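Local coordinates for regulatory protein E2 (Bovine papillomavirus type 1, PDB 2JEX) that takes part in starting viral DNA replication with E1 and regulates viral transcription, represented by its N-terminal transactivation domain, at residues A[34-37]-A[38-42]; A[65-68]-A[69-72]; A[6-9]-A[10-14]; A[74-77]-A[78-82]; A[93-96]-A[97-100]. The protein carries 1 engineered substitution. All coordinates share one frame; numbering follows the deposited sequence.

In the fold
Contacts 1 to 4 are partly buried and lie on the three long helices of the N-terminal half. Contact 3 is on helix 4-21 and contact 1 on helix 26-48, while contacts 2 and 4 share helix 62-83. Contact 5 is a surface contact in the turn before helix 99-103, but Thr97 packs on Leu79 of contact 4. Contact 1 touches contacts 2, 3 and 4, so helix 26-48 lies between the other two. The chemistry differs. Contacts 1 and 4 use hydroxyls and amides bonded within the helix, contact 2 adds a loose salt bridge, contact 3 sets a histidine beside a glutamate and packs Leu8 against Gln12, and contact 5 is a polar turn and cap.

Contact 1: residues A[34-37]-A[38-42]; sequences TAVR and TENTL
Thr38, Asn40 and Thr41 each turn a polar side-chain group back onto a backbone carbonyl one helical turn earlier. Thr38 OG1 donates to Thr34 O at 2.8 Å. The same oxygen takes the helical bond from Thr38 N, which arrives from the opposite face of the carbonyl plane. Thr41 OG1 sits 2.6 Å from Arg37 O, standing above that carbonyl's plane. Both threonines hold OG1 beside their own backbone N (chi1 -54° in Thr38), and this turns the hydroxyl down the helix. Asn40 does the same with an amide. Its ND2 lies 2.8 Å from Val36 O, and the bond is bent, with an N-H...O angle of 150°. Val36 CG1 lies alongside and meets Asn40 ND2 at 3.5 Å. Three carbonyls of the helix are thus gripped twice, by a main-chain N-H and by a side chain.

A water links Arg37 and Thr41. It accepts from Arg37 NE at 2.8 Å, in the plane of the guanidinium, and donates to Thr41 OG1. The extended Arg37 chain goes on to bond Gln76 through NH1. The Glu39 carboxylate serves helix 4-21: OE2 takes a bond from Gln12 NE2 and OE1 from Gln15 NE2. The segment therefore runs through the middle of the helical bundle: Ala35, Val36 and Glu39 pack on helix 4-21, while Arg37 and Asn40 pack on helix 62-83.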
loop_
_atom_site.group_PDB
_atom_site.type_symbol
_atom_site.label_atom_id
_atom_site.label_comp_id
_atom_site.label_asym_id
_atom_site.label_seq_id
_atom_site.Cartn_x
_atom_site.Cartn_y
_atom_site.Cartn_z
ATOM N N THR A 34 -6.099 -14.448 2.556
ATOM C CA THR A 34 -5.871 -15.834 2.929
ATOM C C THR A 34 -6.132 -16.767 1.736
ATOM O O THR A 34 -5.512 -17.822 1.622
ATOM C CB THR A 34 -6.762 -16.223 4.113
ATOM O OG1 THR A 34 -8.131 -16.121 3.716
ATOM C CG2 THR A 34 -6.546 -15.267 5.251
ATOM N N ALA A 35 -7.046 -16.356 0.854
ATOM C CA ALA A 35 -7.325 -17.079 -0.374
ATOM C C ALA A 35 -6.246 -16.840 -1.427
ATOM O O ALA A 35 -5.937 -17.740 -2.206
ATOM C CB ALA A 35 -8.691 -16.700 -0.910
ATOM N N VAL A 36 -5.674 -15.635 -1.447
ATOM C CA VAL A 36 -4.527 -15.341 -2.323
ATOM C C VAL A 36 -3.332 -16.191 -1.899
ATOM O O VAL A 36 -2.630 -16.752 -2.746
ATOM C CB VAL A 36 -4.142 -13.830 -2.358
ATOM C CG1 VAL A 36 -2.945 -13.598 -3.298
ATOM C CG2 VAL A 36 -5.326 -12.957 -2.819
ATOM N N ARG A 37 -3.143 -16.303 -0.583
ATOM C CA ARG A 37 -2.095 -17.115 0.025
ATOM C C ARG A 37 -2.220 -18.586 -0.368
ATOM O O ARG A 37 -1.255 -19.194 -0.837
ATOM C CB ARG A 37 -2.169 -16.978 1.541
ATOM C CG ARG A 37 -1.224 -17.886 2.295
ATOM C CD ARG A 37 -1.325 -17.646 3.783
ATOM N NE ARG A 37 -0.361 -18.448 4.533
ATOM C CZ ARG A 37 -0.122 -18.304 5.831
ATOM N NH1 ARG A 37 -0.786 -17.394 6.528
ATOM N NH2 ARG A 37 0.774 -19.076 6.437
ATOM N N THR A 38 -3.411 -19.141 -0.152
ATOM C CA THR A 38 -3.730 -20.511 -0.511
ATOM C C THR A 38 -3.425 -20.770 -1.993
ATOM O O THR A 38 -2.645 -21.658 -2.295
ATOM C CB THR A 38 -5.201 -20.856 -0.129
ATOM O OG1 THR A 38 -5.400 -20.565 1.260
ATOM C CG2 THR A 38 -5.535 -22.339 -0.396
ATOM N N GLU A 39 -3.980 -19.955 -2.896
ATOM C CA GLU A 39 -3.762 -20.124 -4.346
ATOM C C GLU A 39 -2.284 -20.191 -4.729
ATOM O O GLU A 39 -1.851 -21.111 -5.417
ATOM C CB GLU A 39 -4.457 -19.018 -5.156
ATOM C CG GLU A 39 -4.158 -19.076 -6.664
ATOM C CD GLU A 39 -4.785 -17.934 -7.458
ATOM O OE1 GLU A 39 -5.206 -16.927 -6.853
ATOM O OE2 GLU A 39 -4.858 -18.044 -8.698
ATOM N N ASN A 40 -1.511 -19.221 -4.271
ATOM C CA ASN A 40 -0.112 -19.157 -4.634
ATOM C C ASN A 40 0.767 -20.149 -3.909
ATOM O O ASN A 40 1.836 -20.496 -4.408
ATOM C CB ASN A 40 0.406 -17.731 -4.500
ATOM C CG ASN A 40 -0.219 -16.823 -5.509
ATOM O OD1 ASN A 40 0.158 -16.828 -6.678
ATOM N ND2 ASN A 40 -1.214 -16.065 -5.081
ATOM N N THR A 41 0.315 -20.612 -2.744
ATOM C CA THR A 41 1.007 -21.674 -2.025
ATOM C C THR A 41 0.863 -22.986 -2.787
ATOM O O THR A 41 1.858 -23.679 -2.998
ATOM C CB THR A 41 0.491 -21.831 -0.561
ATOM O OG1 THR A 41 0.720 -20.609 0.156
ATOM C CG2 THR A 41 1.200 -22.967 0.151
ATOM N N LEU A 42 -0.365 -23.308 -3.203
ATOM C CA LEU A 42 -0.644 -24.552 -3.918
ATOM C C LEU A 42 0.113 -24.557 -5.238
ATOM O O LEU A 42 0.741 -25.549 -5.601
ATOM C CB LEU A 42 -2.147 -24.726 -4.185
ATOM C CG LEU A 42 -3.167 -24.690 -3.038
ATOM C CD1 LEU A 42 -4.532 -24.338 -3.607
ATOM C CD2 LEU A 42 -3.223 -26.007 -2.251
HETATM O O HOH W 1 1.264 -20.140 2.927
#

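Contact 2: residues A[65-68]-A[69-72]; sequences CQER and AKQA
Glu67 and Lys70 form a salt bridge between neighbouring turns of helix 62-83, on an exposed flank of the last long helix of the N-terminal bundle. Glu67 OE1 is 3.3 Å from Lys70 NZ, and as a hydrogen bond this is weak. Glu67 OE2 stays at 4.0 Å from Lys70 NZ, so the ammonium favours one oxygen. The two side chains cross obliquely. Glu67 bends at chi2 (41°), which swings its carboxylate toward Lys70 NZ, and Lys70 bends at chi3 to meet it.

The aliphatic part of Lys70 lies along Gln66. Its CD packs 4.0 Å from Gln66 CG, and both chains point the same way. Gln71 hugs the main chain, with CG 3.1 Å from Glu67 O. Its amide reaches a water: NE2 gives a weak bond, and the water donates to Arg68 O. That carbonyl also takes the helical bond from Ala72 N.

Another side of the helix packs on helix 26-48. Cys65 is buried there against Leu43 and Tyr44, and exposed Arg68 touches Asn40. Ala69 and Ala72 are also buried; their small side chains are consistent with the close approach of helix 26-48, whose Asn40 and Arg37 touch them. The polar side contributes modestly: a long, solvent-exposed ion pair would be expected to add little stability, and the main-chain bonds hold the turn.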
loop_
_atom_site.group_PDB
_atom_site.type_symbol
_atom_site.label_atom_id
_atom_site.label_comp_id
_atom_site.label_asym_id
_atom_site.label_seq_id
_atom_site.Cartn_x
_atom_site.Cartn_y
_atom_site.Cartn_z
ATOM N N CYS A 65 4.990 -17.371 -7.936
ATOM C CA CYS A 65 4.068 -17.954 -6.954
ATOM C C CYS A 65 4.567 -17.697 -5.533
ATOM O O CYS A 65 3.785 -17.382 -4.648
ATOM C CB CYS A 65 3.945 -19.472 -7.132
ATOM S SG CYS A 65 3.265 -20.103 -8.669
ATOM N N GLN A 66 5.870 -17.873 -5.335
ATOM C CA GLN A 66 6.532 -17.686 -4.055
ATOM C C GLN A 66 6.370 -16.252 -3.535
ATOM O O GLN A 66 6.146 -16.034 -2.340
ATOM C CB GLN A 66 8.016 -18.046 -4.192
ATOM C CG GLN A 66 8.817 -17.957 -2.911
ATOM C CD GLN A 66 10.267 -18.367 -3.097
ATOM O OE1 GLN A 66 10.950 -17.905 -4.016
ATOM N NE2 GLN A 66 10.753 -19.228 -2.208
ATOM N N GLU A 67 6.459 -15.284 -4.442
ATOM C CA GLU A 67 6.362 -13.874 -4.079
ATOM C C GLU A 67 4.936 -13.470 -3.754
ATOM O O GLU A 67 4.691 -12.812 -2.725
ATOM C CB GLU A 67 6.935 -12.990 -5.185
ATOM C CG GLU A 67 7.664 -11.762 -4.661
ATOM C CD GLU A 67 8.521 -12.054 -3.422
ATOM O OE1 GLU A 67 9.262 -13.075 -3.406
ATOM O OE2 GLU A 67 8.443 -11.255 -2.459
ATOM N N ARG A 68 4.003 -13.879 -4.621
ATOM C CA ARG A 68 2.570 -13.621 -4.419
ATOM C C ARG A 68 2.029 -14.227 -3.132
ATOM O O ARG A 68 1.188 -13.617 -2.461
ATOM C CB ARG A 68 1.742 -14.055 -5.629
ATOM C CG ARG A 68 1.890 -13.099 -6.856
ATOM C CD ARG A 68 1.265 -13.689 -8.126
ATOM N NE ARG A 68 1.500 -12.853 -9.303
ATOM C CZ ARG A 68 1.373 -13.264 -10.571
ATOM N NH1 ARG A 68 1.009 -14.515 -10.848
ATOM N NH2 ARG A 68 1.619 -12.425 -11.568
ATOM N N ALA A 69 2.553 -15.385 -2.754
ATOM C CA ALA A 69 2.158 -16.031 -1.506
ATOM C C ALA A 69 2.733 -15.307 -0.290
ATOM O O ALA A 69 2.065 -15.169 0.740
ATOM C CB ALA A 69 2.589 -17.515 -1.499
ATOM N N LYS A 70 3.987 -14.884 -0.410
ATOM C CA LYS A 70 4.668 -14.159 0.653
ATOM C C LYS A 70 4.013 -12.811 0.934
ATOM O O LYS A 70 3.816 -12.443 2.090
ATOM C CB LYS A 70 6.163 -14.022 0.347
ATOM C CG LYS A 70 6.949 -15.275 0.745
ATOM C CD LYS A 70 8.302 -15.372 0.075
ATOM C CE LYS A 70 9.274 -14.304 0.542
ATOM N NZ LYS A 70 10.387 -14.161 -0.455
ATOM N N GLN A 71 3.662 -12.095 -0.135
ATOM C CA GLN A 71 2.935 -10.824 -0.040
ATOM C C GLN A 71 1.601 -11.027 0.669
ATOM O O GLN A 71 1.225 -10.257 1.544
ATOM C CB GLN A 71 2.699 -10.252 -1.433
ATOM C CG GLN A 71 3.998 -9.863 -2.172
ATOM C CD GLN A 71 3.750 -9.243 -3.545
ATOM O OE1 GLN A 71 4.599 -8.501 -4.069
ATOM N NE2 GLN A 71 2.595 -9.545 -4.141
ATOM N N ALA A 72 0.908 -12.100 0.296
ATOM C CA ALA A 72 -0.397 -12.428 0.842
ATOM C C ALA A 72 -0.308 -12.865 2.302
ATOM O O ALA A 72 -1.168 -12.513 3.095
ATOM C CB ALA A 72 -1.074 -13.484 -0.018
HETATM O O HOH W 2 0.090 -11.638 -3.516
#

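Contact 3: residues A[6-9]-A[10-14]; sequences ERLH and VAQET
His9 and Glu13 stand side by side on successive turns of helix 4-21. The imidazole NE2 is 3.4 Å from Glu13 OE1, and the ring and carboxylate planes are turned 64° apart. The pair depends on two torsions. His9 holds CG opposite its backbone N (chi1 174°), leaning the ring along the helix. Glu13 then bends sharply at chi2 (89°), and this folds its carboxylate toward the ring. The carboxylate comes at the imidazole obliquely.

Leu8 and Gln12 make the second pairing. Gln12 places CG beside its own backbone N, and its extended chain runs close by Leu8 O. Gln12 OE1 and Leu8 O, two acceptors that do not bond, are 3.2 Å apart. The amide crosses the leucine branch: Leu8 CG meets Gln12 OE1 at 3.7 Å, and Leu8 CD1 meets Gln12 NE2 at 3.8 Å. Gln12 NE2 also bonds the carboxylate of Glu39. This helix opens the N-terminal helical bundle of the transactivation domain, and Leu8 packs on Leu43 of helix 26-48 and on Cys57 of strand 57-58.

Val10 turns one methyl back down the helix, so that its CG2 lies 3.2 Å from Glu6 O. Glu6 itself sends its carboxylate the other way, to the hydroxyl of Thr3. Further along, Thr14 OG1 donates to Val10 O at 2.7 Å. The Thr14 backbone N reaches that same oxygen from the opposite face of its plane.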
loop_
_atom_site.group_PDB
_atom_site.type_symbol
_atom_site.label_atom_id
_atom_site.label_comp_id
_atom_site.label_asym_id
_atom_site.label_seq_id
_atom_site.Cartn_x
_atom_site.Cartn_y
_atom_site.Cartn_z
ATOM N N GLU A 6 -9.237 -28.811 -6.577
ATOM C CA GLU A 6 -10.501 -28.273 -6.068
ATOM C C GLU A 6 -10.257 -27.134 -5.086
ATOM O O GLU A 6 -11.018 -26.170 -5.045
ATOM C CB GLU A 6 -11.327 -29.358 -5.376
ATOM C CG GLU A 6 -11.581 -30.611 -6.197
ATOM C CD GLU A 6 -11.870 -31.812 -5.310
ATOM O OE1 GLU A 6 -11.240 -31.889 -4.204
ATOM O OE2 GLU A 6 -12.726 -32.674 -5.712
ATOM N N ARG A 7 -9.200 -27.268 -4.288
ATOM C CA ARG A 7 -8.815 -26.257 -3.309
ATOM C C ARG A 7 -8.388 -24.978 -4.038
ATOM O O ARG A 7 -8.706 -23.866 -3.602
ATOM C CB ARG A 7 -7.681 -26.789 -2.429
ATOM C CG ARG A 7 -7.474 -26.035 -1.124
ATOM C CD ARG A 7 -6.310 -26.611 -0.326
ATOM N NE ARG A 7 -6.592 -27.939 0.223
ATOM C CZ ARG A 7 -6.043 -29.077 -0.204
ATOM N NH1 ARG A 7 -5.159 -29.083 -1.200
ATOM N NH2 ARG A 7 -6.379 -30.218 0.375
ATOM N N LEU A 8 -7.682 -25.161 -5.155
ATOM C CA LEU A 8 -7.302 -24.074 -6.050
ATOM C C LEU A 8 -8.518 -23.340 -6.609
ATOM O O LEU A 8 -8.539 -22.107 -6.638
ATOM C CB LEU A 8 -6.431 -24.605 -7.197
ATOM C CG LEU A 8 -5.861 -23.621 -8.227
ATOM C CD1 LEU A 8 -4.933 -22.580 -7.586
ATOM C CD2 LEU A 8 -5.137 -24.381 -9.312
ATOM N N HIS A 9 -9.519 -24.100 -7.051
ATOM C CA HIS A 9 -10.746 -23.537 -7.615
ATOM C C HIS A 9 -11.485 -22.680 -6.594
ATOM O O HIS A 9 -11.971 -21.597 -6.926
ATOM C CB HIS A 9 -11.659 -24.644 -8.151
ATOM C CG HIS A 9 -12.996 -24.152 -8.621
ATOM N ND1 HIS A 9 -13.188 -23.582 -9.864
ATOM C CD2 HIS A 9 -14.208 -24.145 -8.013
ATOM C CE1 HIS A 9 -14.458 -23.243 -10.000
ATOM N NE2 HIS A 9 -15.098 -23.574 -8.891
ATOM N N VAL A 10 -11.559 -23.171 -5.358
ATOM C CA VAL A 10 -12.229 -22.459 -4.264
ATOM C C VAL A 10 -11.491 -21.163 -3.897
ATOM O O VAL A 10 -12.123 -20.124 -3.694
ATOM C CB VAL A 10 -12.417 -23.368 -3.010
ATOM C CG1 VAL A 10 -13.094 -22.611 -1.872
ATOM C CG2 VAL A 10 -13.234 -24.612 -3.364
ATOM N N ALA A 11 -10.162 -21.234 -3.835
ATOM C CA ALA A 11 -9.322 -20.086 -3.507
ATOM C C ALA A 11 -9.392 -18.975 -4.560
ATOM O O ALA A 11 -9.386 -17.786 -4.216
ATOM C CB ALA A 11 -7.896 -20.521 -3.289
ATOM N N GLN A 12 -9.462 -19.365 -5.830
ATOM C CA GLN A 12 -9.610 -18.413 -6.934
ATOM C C GLN A 12 -11.022 -17.823 -7.006
ATOM O O GLN A 12 -11.196 -16.636 -7.302
ATOM C CB GLN A 12 -9.256 -19.081 -8.259
ATOM C CG GLN A 12 -7.782 -19.353 -8.424
ATOM C CD GLN A 12 -7.497 -20.357 -9.518
ATOM O OE1 GLN A 12 -8.289 -21.265 -9.761
ATOM N NE2 GLN A 12 -6.352 -20.204 -10.180
ATOM N N GLU A 13 -12.018 -18.673 -6.744
ATOM C CA GLU A 13 -13.429 -18.288 -6.712
ATOM C C GLU A 13 -13.733 -17.353 -5.541
ATOM O O GLU A 13 -14.581 -16.473 -5.656
ATOM C CB GLU A 13 -14.311 -19.540 -6.619
ATOM C CG GLU A 13 -15.740 -19.366 -7.116
ATOM C CD GLU A 13 -15.880 -19.643 -8.603
ATOM O OE1 GLU A 13 -16.674 -20.540 -8.969
ATOM O OE2 GLU A 13 -15.192 -18.976 -9.409
ATOM N N THR A 14 -13.050 -17.563 -4.418
ATOM C CA THR A 14 -13.177 -16.710 -3.233
ATOM C C THR A 14 -12.706 -15.275 -3.508
ATOM O O THR A 14 -13.374 -14.309 -3.112
ATOM C CB THR A 14 -12.422 -17.311 -2.017
ATOM O OG1 THR A 14 -13.027 -18.555 -1.653
ATOM C CG2 THR A 14 -12.482 -16.381 -0.821
#

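Contact 4: residues A[74-77]-A[78-82]; sequences EMQL and SLQEL
Gln76 and Gln80 join their amides across one turn of helix 62-83, the third long helix of the N-terminal bundle. Gln76 NE2 donates to Gln80 OE1 at 3.0 Å, and the bond is almost straight, with an N-H...O angle of 172°. The acceptor lies in the amide plane of Gln76. The donor, however, stands above the carbonyl plane of Gln80, and the two amide planes are turned 68° apart. The other end of the Gln76 amide, OE1, receives a bond from Arg37. Both ends of this side chain are therefore used, which fixes the flip of the amide.

Ser78 makes the second polar link. Its OG donates to Glu74 O at 2.8 Å, and Ser78 N meets the same oxygen from the opposite face. This gives the proton of a buried serine hydroxyl an acceptor. OG points back down the helix because it sits beside its own backbone N (chi1 -73°). The acidic ends are held by other parts of the fold. Glu74 makes a salt bridge to Arg108 and a hydrogen bond with Tyr102; Glu81 makes a salt bridge to Arg140 and a hydrogen bond with Trp145.

Packing fills the rest. Leu79 lies over the preceding turn, with CG 3.1 Å from Met75 O. Met75 and Leu79 reach Trp33 of helix 26-48 on one hand and Phe110 of strand 110-120 on the other, so this part of the helix joins the bundle to the beta-sheet region. On the exposed flank, Leu77 CD2 rests 4.0 Å from Gln80 NE2.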
loop_
_atom_site.group_PDB
_atom_site.type_symbol
_atom_site.label_atom_id
_atom_site.label_comp_id
_atom_site.label_asym_id
_atom_site.label_seq_id
_atom_site.Cartn_x
_atom_site.Cartn_y
_atom_site.Cartn_z
ATOM N N GLU A 74 1.962 -11.736 4.409
ATOM C CA GLU A 74 2.194 -10.443 5.051
ATOM C C GLU A 74 0.923 -9.608 5.219
ATOM O O GLU A 74 0.726 -8.974 6.267
ATOM C CB GLU A 74 3.247 -9.634 4.291
ATOM C CG GLU A 74 3.546 -8.304 4.936
ATOM C CD GLU A 74 4.784 -7.637 4.389
ATOM O OE1 GLU A 74 5.389 -8.170 3.429
ATOM O OE2 GLU A 74 5.152 -6.567 4.924
ATOM N N MET A 75 0.086 -9.601 4.182
ATOM C CA MET A 75 -1.185 -8.892 4.220
ATOM C C MET A 75 -2.140 -9.555 5.208
ATOM O O MET A 75 -2.693 -8.892 6.083
ATOM C CB MET A 75 -1.815 -8.793 2.820
ATOM C CG MET A 75 -1.042 -7.931 1.821
ATOM S SD MET A 75 -0.715 -6.217 2.325
ATOM C CE MET A 75 -2.210 -5.411 1.740
ATOM N N GLN A 76 -2.303 -10.866 5.085
ATOM C CA GLN A 76 -3.162 -11.631 5.987
ATOM C C GLN A 76 -2.855 -11.398 7.469
ATOM O O GLN A 76 -3.743 -11.018 8.237
ATOM C CB GLN A 76 -3.068 -13.121 5.688
ATOM C CG GLN A 76 -3.900 -13.956 6.637
ATOM C CD GLN A 76 -3.642 -15.448 6.529
ATOM O OE1 GLN A 76 -3.094 -15.931 5.548
ATOM N NE2 GLN A 76 -4.077 -16.190 7.537
ATOM N N LEU A 77 -1.600 -11.645 7.855
ATOM C CA LEU A 77 -1.153 -11.516 9.247
ATOM C C LEU A 77 -1.255 -10.083 9.745
ATOM O O LEU A 77 -1.704 -9.853 10.863
ATOM C CB LEU A 77 0.276 -12.046 9.426
ATOM C CG LEU A 77 0.519 -13.509 9.036
ATOM C CD1 LEU A 77 1.951 -13.940 9.323
ATOM C CD2 LEU A 77 -0.482 -14.456 9.707
ATOM N N SER A 78 -0.856 -9.133 8.899
ATOM C CA SER A 78 -0.942 -7.707 9.221
ATOM C C SER A 78 -2.379 -7.289 9.474
ATOM O O SER A 78 -2.675 -6.636 10.479
ATOM C CB SER A 78 -0.332 -6.845 8.111
ATOM O OG SER A 78 1.084 -6.934 8.116
ATOM N N LEU A 79 -3.265 -7.684 8.564
ATOM C CA LEU A 79 -4.680 -7.360 8.697
ATOM C C LEU A 79 -5.324 -8.028 9.902
ATOM O O LEU A 79 -6.185 -7.423 10.550
ATOM C CB LEU A 79 -5.454 -7.688 7.413
ATOM C CG LEU A 79 -5.045 -6.921 6.150
ATOM C CD1 LEU A 79 -5.687 -7.533 4.920
ATOM C CD2 LEU A 79 -5.383 -5.408 6.247
ATOM N N GLN A 80 -4.900 -9.260 10.210
ATOM C CA GLN A 80 -5.418 -9.984 11.370
ATOM C C GLN A 80 -5.044 -9.264 12.660
ATOM O O GLN A 80 -5.846 -9.205 13.607
ATOM C CB GLN A 80 -4.909 -11.423 11.404
ATOM C CG GLN A 80 -5.566 -12.372 10.410
ATOM C CD GLN A 80 -5.000 -13.794 10.491
ATOM O OE1 GLN A 80 -5.385 -14.683 9.717
ATOM N NE2 GLN A 80 -4.084 -14.012 11.426
ATOM N N GLU A 81 -3.828 -8.719 12.698
ATOM C CA GLU A 81 -3.392 -7.894 13.821
ATOM C C GLU A 81 -4.234 -6.626 13.934
ATOM O O GLU A 81 -4.697 -6.283 15.019
ATOM C CB GLU A 81 -1.913 -7.545 13.700
ATOM C CG GLU A 81 -0.978 -8.735 13.834
ATOM C CD GLU A 81 0.483 -8.326 13.928
ATOM O OE1 GLU A 81 1.324 -9.176 14.289
ATOM O OE2 GLU A 81 0.788 -7.147 13.649
ATOM N N LEU A 82 -4.438 -5.952 12.803
ATOM C CA LEU A 82 -5.264 -4.736 12.731
ATOM C C LEU A 82 -6.661 -4.874 13.330
ATOM O O LEU A 82 -7.098 -4.008 14.077
ATOM C CB LEU A 82 -5.415 -4.271 11.289
ATOM C CG LEU A 82 -4.769 -2.951 10.882
ATOM C CD1 LEU A 82 -4.853 -2.797 9.370
ATOM C CD2 LEU A 82 -5.412 -1.756 11.592
#

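Contact 5: residues A[93-96]-A[97-100]; sequences SLLD and TSWD
Leu95 to Ser98 form a type I beta turn, closed by a weak bond from Ser98 N to Leu95 O and leading into helix 99-103. Ser98 is the N-cap residue of that helix. Its OG donates to Leu95 O at 2.8 Å, reinforcing the turn. Thr97 OG1 reaches four residues back, to Ser93 O, at 2.7 Å. Here OG1 takes the crowded position between the backbone N and the carbonyl carbon (chi1 51°). Thr97 N adds only weak bonds, to Ser93 O and Leu94 O.

Ser93 and Asp96 brace the chain just ahead of and into the turn by reciprocal bonds. Ser93 N donates to Asp96 OD2 at 2.8 Å. Asp96 N donates to Ser93 OG at 3.3 Å, and this bond makes an ST motif. Ser93 OG also gives its own proton to Asp96 OD2 at 2.7 Å, from above the carboxylate plane. Asp96 OD1 has a second partner in Arg101. Thr97 packs on Leu79 and His29, and its carbonyl bonds Trp33.

With two donors on OD2 and an arginine on OD1, Asp96 is probably ionised, and it ties the loop to helix 99-103.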
loop_
_atom_site.group_PDB
_atom_site.type_symbol
_atom_site.label_atom_id
_atom_site.label_comp_id
_atom_site.label_asym_id
_atom_site.label_seq_id
_atom_site.Cartn_x
_atom_site.Cartn_y
_atom_site.Cartn_z
ATOM N N SER A 93 -11.926 -0.769 2.498
ATOM C CA SER A 93 -12.242 -1.267 1.171
ATOM C C SER A 93 -11.148 -2.204 0.641
ATOM O O SER A 93 -10.116 -2.441 1.297
ATOM C CB SER A 93 -12.457 -0.101 0.212
ATOM O OG SER A 93 -11.234 0.570 0.006
ATOM N N LEU A 94 -11.396 -2.744 -0.547
ATOM C CA LEU A 94 -10.407 -3.538 -1.257
ATOM C C LEU A 94 -9.125 -2.737 -1.497
ATOM O O LEU A 94 -8.032 -3.218 -1.215
ATOM C CB LEU A 94 -10.991 -4.054 -2.577
ATOM C CG LEU A 94 -12.029 -5.178 -2.465
ATOM C CD1 LEU A 94 -12.705 -5.389 -3.803
ATOM C CD2 LEU A 94 -11.394 -6.472 -1.981
ATOM N N LEU A 95 -9.264 -1.506 -1.975
ATOM C CA LEU A 95 -8.102 -0.675 -2.267
ATOM C C LEU A 95 -7.315 -0.242 -1.030
ATOM O O LEU A 95 -6.083 -0.152 -1.091
ATOM C CB LEU A 95 -8.495 0.534 -3.112
ATOM C CG LEU A 95 -8.779 0.195 -4.582
ATOM C CD1 LEU A 95 -9.226 1.429 -5.327
ATOM C CD2 LEU A 95 -7.569 -0.457 -5.272
ATOM N N ASP A 96 -8.010 0.011 0.081
ATOM C CA ASP A 96 -7.344 0.379 1.337
ATOM C C ASP A 96 -6.438 -0.752 1.798
ATOM O O ASP A 96 -5.417 -0.523 2.441
ATOM C CB ASP A 96 -8.359 0.683 2.446
ATOM C CG ASP A 96 -9.345 1.772 2.072
ATOM O OD1 ASP A 96 -8.933 2.783 1.463
ATOM O OD2 ASP A 96 -10.538 1.616 2.404
ATOM N N THR A 97 -6.824 -1.974 1.453
ATOM C CA THR A 97 -6.132 -3.169 1.911
ATOM C C THR A 97 -5.434 -3.891 0.750
ATOM O O THR A 97 -5.245 -5.113 0.785
ATOM C CB THR A 97 -7.110 -4.111 2.636
ATOM O OG1 THR A 97 -8.266 -4.321 1.815
ATOM C CG2 THR A 97 -7.553 -3.507 3.961
ATOM N N SER A 98 -5.056 -3.123 -0.274
ATOM C CA SER A 98 -4.323 -3.662 -1.418
ATOM C C SER A 98 -2.810 -3.523 -1.228
ATOM O O SER A 98 -2.337 -2.644 -0.507
ATOM C CB SER A 98 -4.784 -3.014 -2.729
ATOM O OG SER A 98 -4.459 -1.633 -2.760
ATOM N N TRP A 99 -2.065 -4.415 -1.870
ATOM C CA TRP A 99 -0.606 -4.456 -1.763
ATOM C C TRP A 99 0.072 -3.172 -2.245
ATOM O O TRP A 99 1.021 -2.676 -1.593
ATOM C CB TRP A 99 -0.068 -5.660 -2.535
ATOM C CG TRP A 99 1.430 -5.743 -2.521
ATOM C CD1 TRP A 99 2.289 -5.283 -3.521
ATOM C CD2 TRP A 99 2.255 -6.306 -1.433
ATOM N NE1 TRP A 99 3.598 -5.545 -3.138
ATOM C CE2 TRP A 99 3.608 -6.168 -1.864
ATOM C CE3 TRP A 99 1.977 -6.940 -0.143
ATOM C CZ2 TRP A 99 4.697 -6.632 -1.052
ATOM C CZ3 TRP A 99 3.071 -7.404 0.630
ATOM C CH2 TRP A 99 4.408 -7.257 0.177
ATOM N N ASP A 100 -0.432 -2.613 -3.354
ATOM C CA ASP A 100 0.099 -1.352 -3.895
ATOM C C ASP A 100 -0.116 -0.191 -2.934
ATOM O O ASP A 100 0.758 0.667 -2.787
ATOM C CB ASP A 100 -0.528 -1.020 -5.254
ATOM C CG ASP A 100 -0.065 -1.952 -6.366
ATOM O OD1 ASP A 100 1.027 -2.557 -6.236
ATOM O OD2 ASP A 100 -0.798 -2.077 -7.377
#